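Local coordinates for deoxyribodipyrimidine photo-lyase (Oryza sativa Japonica Group, PDB 3UMV), which uses light energy absorbed with the help of its FAD cofactor to split cyclobutane pyrimidine dimers in UV-damaged DNA back into separate pyrimidines, at residues A[295-298]-A[299-302]; A[314-317]-A[318-322]. All blocks are in the same frame, centred on the assembly; numbering follows the deposited sequence.

Contacts 1 and 2 are single helical stretches on two consecutive helices, 295-305 and 310-333, whose sides pack against each other; their centres lie 10 Å apart. The contacts between the two helices are packing contacts, mostly of leucine methyls on small residues. Leu320 of contact 2 puts CD2 against Cys298 CB of contact 1 at 3.6 Å, and Leu317 CD2 meets Ala299 CA at 3.8 Å, so the small residues of 295-302 take up the leucines of 314-322. The relation to FAD is layered: contact 2 touches the cofactor directly, with Glu319 O 3.3 Å from FAD C1B, whereas contact 1 stands behind it, the side chain of Ala295 about 7 Å from the ligand.

Contact 1 (A[295-298]-A[299-302]); sequences AQRC and ALEA
Arg297 and Glu301, one helical turn apart, form a salt bridge on the flank of helix 295-305. NH2 of Arg297 lies 3.0 Å from Glu301 OE2, but the hydrogen bond within it is weak, bent to 131° at the hydrogen, and the guanidinium and carboxylate planes are turned 36° apart. Arg297 starts with CG anti to its own N (chi1 169°) and then folds at chi2 and chi3, which lays CD beside the Glu301 chain and turns NH2 to its carboxylate. Both charges have further mates: Asp52 and Glu202 for the arginine, Lys304 for the glutamate. Replacing Arg297 with a methionine would probably take from Asp52, Glu202 and Glu301 the positive charge they share here, though Lys304 would still face Glu301.

Backbone bonds of regular alpha-helical i to i+4 spacing run beneath this pair, among them Leu300 N to Gln296 O at 2.8 Å. The helix belongs to the largely helical FAD-binding part of the photolyase fold.

Apolar contact is supplied by Leu300, whose CD1 sits over one face of the Arg297 guanidinium, offset towards its rim and 4.0 Å from NH2. CD1 also approaches Gln296 CG at 4.2 Å, while the amide of Gln296 reaches away to Val201 and Trp54.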
# COMPACT_ATOMS: atom_id res chain seq x y z
N ALA A 295 7.21 6.66 2.98
CA ALA A 295 7.44 5.98 4.26
C ALA A 295 8.77 6.41 4.87
O ALA A 295 8.90 6.49 6.09
CB ALA A 295 7.42 4.48 4.09
N GLN A 296 9.76 6.67 4.00
CA GLN A 296 11.06 7.19 4.41
C GLN A 296 10.91 8.56 5.07
O GLN A 296 11.51 8.81 6.13
CB GLN A 296 12.01 7.24 3.20
CG GLN A 296 13.42 7.71 3.50
CD GLN A 296 14.40 7.34 2.40
OE1 GLN A 296 14.14 6.46 1.57
NE2 GLN A 296 15.53 8.03 2.37
N ARG A 297 10.10 9.44 4.48
CA ARG A 297 9.74 10.70 5.15
C ARG A 297 9.18 10.47 6.56
O ARG A 297 9.56 11.17 7.51
CB ARG A 297 8.72 11.49 4.32
CG ARG A 297 8.12 12.68 5.07
CD ARG A 297 9.22 13.60 5.58
NE ARG A 297 10.10 14.04 4.51
CZ ARG A 297 11.31 14.56 4.68
NH1 ARG A 297 12.02 14.91 3.62
NH2 ARG A 297 11.81 14.71 5.90
N CYS A 298 8.26 9.51 6.70
CA CYS A 298 7.65 9.25 8.00
C CYS A 298 8.71 8.75 9.00
O CYS A 298 8.71 9.15 10.17
CB CYS A 298 6.53 8.22 7.87
SG CYS A 298 5.10 8.80 6.94
N ALA A 299 9.59 7.88 8.52
CA ALA A 299 10.69 7.36 9.34
C ALA A 299 11.67 8.46 9.77
O ALA A 299 12.08 8.50 10.92
CB ALA A 299 11.43 6.26 8.59
N LEU A 300 12.04 9.33 8.84
CA LEU A 300 12.95 10.44 9.16
C LEU A 300 12.38 11.35 10.24
O LEU A 300 13.10 11.79 11.14
CB LEU A 300 13.23 11.28 7.91
CG LEU A 300 14.09 10.63 6.85
CD1 LEU A 300 13.93 11.37 5.53
CD2 LEU A 300 15.55 10.56 7.28
N GLU A 301 11.10 11.65 10.13
CA GLU A 301 10.46 12.54 11.09
C GLU A 301 10.33 11.85 12.43
O GLU A 301 10.41 12.50 13.48
CB GLU A 301 9.11 13.01 10.57
CG GLU A 301 9.20 13.82 9.28
CD GLU A 301 10.00 15.10 9.48
OE1 GLU A 301 10.05 15.58 10.64
OE2 GLU A 301 10.58 15.62 8.50
N ALA A 302 10.12 10.54 12.42
CA ALA A 302 10.08 9.80 13.67
C ALA A 302 11.45 9.84 14.34
O ALA A 302 11.55 9.99 15.55
CB ALA A 302 9.64 8.36 13.44

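Contact 2 (A[314-317]-A[318-322]); sequences DAFL and EELVV. With FAD (flavin-adenine dinucleotide), chain I.
Ala315 O and the carboxylate of Glu319 are joined by a water that donates to both, at 2.8 Å from Ala315 O and 2.6 Å from Glu319 OE2. The same carbonyl also accepts Glu319 N, so two donors grip it. Glu319 has CG anti to its carbonyl carbon (chi1 -50°) and bends again at chi2, which carries the acid back past Ala315 O to the water.

Among the main-chain bonds, Leu320 N to Phe316 O is short and straight, 2.8 Å with 164° at the hydrogen. Val321 N to Leu317 O is nearly as short but less straight, and its donor stands 36° out of the carbonyl plane, where the helix widens into a pi-type turn over 318-322. Further out, the acid of Glu318 turns away to a salt bridge with Arg189, and that of Asp314 to Arg306.

FAD lies along the side of the helix that carries Phe316, Glu319 and Leu320. Leu320 CA comes 3.4 Å from the ribose oxygen O4B, Glu319 CB 3.6 Å from adenine C8A, and Phe316 CE2 3.8 Å from C5B. These residues thus line the adenosine half of the pocket, while Tyr268, Ser282, Lys390 and others hydrogen-bond the cofactor.

Packing between the turns rests on Phe316 and Leu320. The ring has Leu320 CB over one face, and on the same side the CD2 methyl of Leu320 lies towards the rim, 3.8 Å from Phe316 CE1. Leu317 and Val321 meet more loosely, CD2 to CG2.

Helix 310-333 is flanked on several sides: Phe316, Leu317 and Leu320 pack on helix 295-305, Glu318 and Val322 on helix 185-193, and Ala315 and Glu319 on helix 268-271.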
# COMPACT_ATOMS: atom_id res chain seq x y z
N ASP A 314 10.31 3.82 18.70
CA ASP A 314 10.88 2.53 18.31
C ASP A 314 9.81 1.56 17.81
O ASP A 314 9.99 0.87 16.80
CB ASP A 314 11.67 1.91 19.47
CG ASP A 314 13.00 2.62 19.72
OD1 ASP A 314 13.79 2.15 20.58
OD2 ASP A 314 13.27 3.64 19.05
N ALA A 315 8.68 1.50 18.51
CA ALA A 315 7.59 0.60 18.15
C ALA A 315 6.94 1.02 16.83
O ALA A 315 6.64 0.18 15.98
CB ALA A 315 6.57 0.55 19.27
N PHE A 316 6.74 2.32 16.65
CA PHE A 316 6.23 2.87 15.40
C PHE A 316 7.14 2.51 14.21
O PHE A 316 6.67 1.99 13.20
CB PHE A 316 6.09 4.39 15.52
CG PHE A 316 5.60 5.06 14.27
CD1 PHE A 316 6.39 6.01 13.63
CD2 PHE A 316 4.36 4.76 13.73
CE1 PHE A 316 5.96 6.65 12.48
CE2 PHE A 316 3.91 5.40 12.58
CZ PHE A 316 4.72 6.34 11.95
N LEU A 317 8.43 2.78 14.35
CA LEU A 317 9.42 2.44 13.32
C LEU A 317 9.44 0.94 12.99
O LEU A 317 9.69 0.56 11.85
CB LEU A 317 10.80 2.93 13.74
CG LEU A 317 11.04 4.44 13.59
CD1 LEU A 317 12.29 4.89 14.37
CD2 LEU A 317 11.12 4.83 12.12
N GLU A 318 9.21 0.08 13.98
CA GLU A 318 9.14 -1.36 13.74
C GLU A 318 7.98 -1.71 12.78
O GLU A 318 8.13 -2.51 11.84
CB GLU A 318 9.03 -2.13 15.07
CG GLU A 318 8.69 -3.62 14.95
CD GLU A 318 9.81 -4.46 14.34
OE1 GLU A 318 9.52 -5.59 13.88
OE2 GLU A 318 10.98 -4.00 14.33
N GLU A 319 6.82 -1.10 13.00
CA GLU A 319 5.66 -1.39 12.15
C GLU A 319 5.83 -0.68 10.81
O GLU A 319 5.61 -1.27 9.74
CB GLU A 319 4.36 -0.97 12.84
CG GLU A 319 4.21 -1.47 14.28
CD GLU A 319 4.10 -2.99 14.37
OE1 GLU A 319 3.25 -3.58 13.67
OE2 GLU A 319 4.86 -3.59 15.16
N LEU A 320 6.26 0.57 10.86
CA LEU A 320 6.35 1.39 9.66
C LEU A 320 7.40 0.90 8.66
O LEU A 320 7.19 0.99 7.45
CB LEU A 320 6.65 2.84 10.04
CG LEU A 320 6.93 3.79 8.88
CD1 LEU A 320 5.65 4.07 8.14
CD2 LEU A 320 7.53 5.09 9.41
N VAL A 321 8.55 0.42 9.15
CA VAL A 321 9.65 0.03 8.28
C VAL A 321 9.81 -1.47 8.19
O VAL A 321 9.67 -2.06 7.11
CB VAL A 321 10.98 0.68 8.73
CG1 VAL A 321 12.16 0.15 7.89
CG2 VAL A 321 10.88 2.20 8.64
N VAL A 322 10.07 -2.12 9.31
CA VAL A 322 10.30 -3.55 9.26
C VAL A 322 9.09 -4.37 8.78
O VAL A 322 9.21 -5.16 7.85
CB VAL A 322 10.82 -4.10 10.60
CG1 VAL A 322 10.73 -5.60 10.62
CG2 VAL A 322 12.27 -3.66 10.78
PA FAD I . -0.16 2.19 12.58
O1A FAD I . -0.22 1.29 13.78
O2A FAD I . -0.09 3.65 12.90
O5B FAD I . 1.09 1.74 11.68
C5B FAD I . 1.84 2.66 10.92
C4B FAD I . 2.26 2.02 9.59
O4B FAD I . 3.03 0.84 9.80
C3B FAD I . 1.07 1.56 8.78
O3B FAD I . 0.51 2.62 8.04
C2B FAD I . 1.70 0.53 7.89
O2B FAD I . 2.43 1.18 6.87
C1B FAD I . 2.69 -0.12 8.82
N9A FAD I . 2.12 -1.32 9.45
C8A FAD I . 1.49 -1.41 10.66
N7A FAD I . 1.14 -2.71 10.84
C5A FAD I . 1.53 -3.43 9.75
C6A FAD I . 1.44 -4.78 9.39
N6A FAD I . 0.96 -5.71 10.22
N1A FAD I . 1.96 -5.21 8.19
C2A FAD I . 2.57 -4.30 7.35
N3A FAD I . 2.65 -2.97 7.70
C4A FAD I . 2.15 -2.56 8.89
N1 FAD I . -2.19 -2.89 5.93
C2 FAD I . -2.35 -2.14 4.80
O2 FAD I . -1.60 -1.17 4.65
N3 FAD I . -3.31 -2.47 3.86
C4 FAD I . -4.13 -3.57 4.06
O4 FAD I . -4.99 -3.86 3.22
C4X FAD I . -3.95 -4.33 5.20
N5 FAD I . -4.75 -5.43 5.46
C5X FAD I . -4.54 -6.19 6.59
C6 FAD I . -5.34 -7.32 6.83
C7 FAD I . -5.13 -8.09 7.98
C7M FAD I . -5.99 -9.31 8.20
C8 FAD I . -4.14 -7.72 8.89
C8M FAD I . -3.88 -8.50 10.14
C9 FAD I . -3.37 -6.59 8.65
C9A FAD I . -3.57 -5.84 7.51
N10 FAD I . -2.80 -4.71 7.28
C10 FAD I . -2.99 -3.99 6.13
C1' FAD I . -1.71 -4.27 8.25
C2' FAD I . -2.20 -3.27 9.34
O2' FAD I . -3.40 -3.67 10.01
C3' FAD I . -2.41 -1.83 8.83
O3' FAD I . -1.26 -1.43 8.13
C4' FAD I . -2.67 -0.82 9.95
O4' FAD I . -3.83 -1.21 10.68
C5' FAD I . -2.84 0.56 9.32
O5' FAD I . -3.34 1.55 10.18
P FAD I . -2.37 2.73 10.67
O1P FAD I . -1.67 3.37 9.49
O2P FAD I . -3.16 3.71 11.49
O3P FAD I . -1.41 1.83 11.60
O HOH W 1 6.00 -2.30 17.14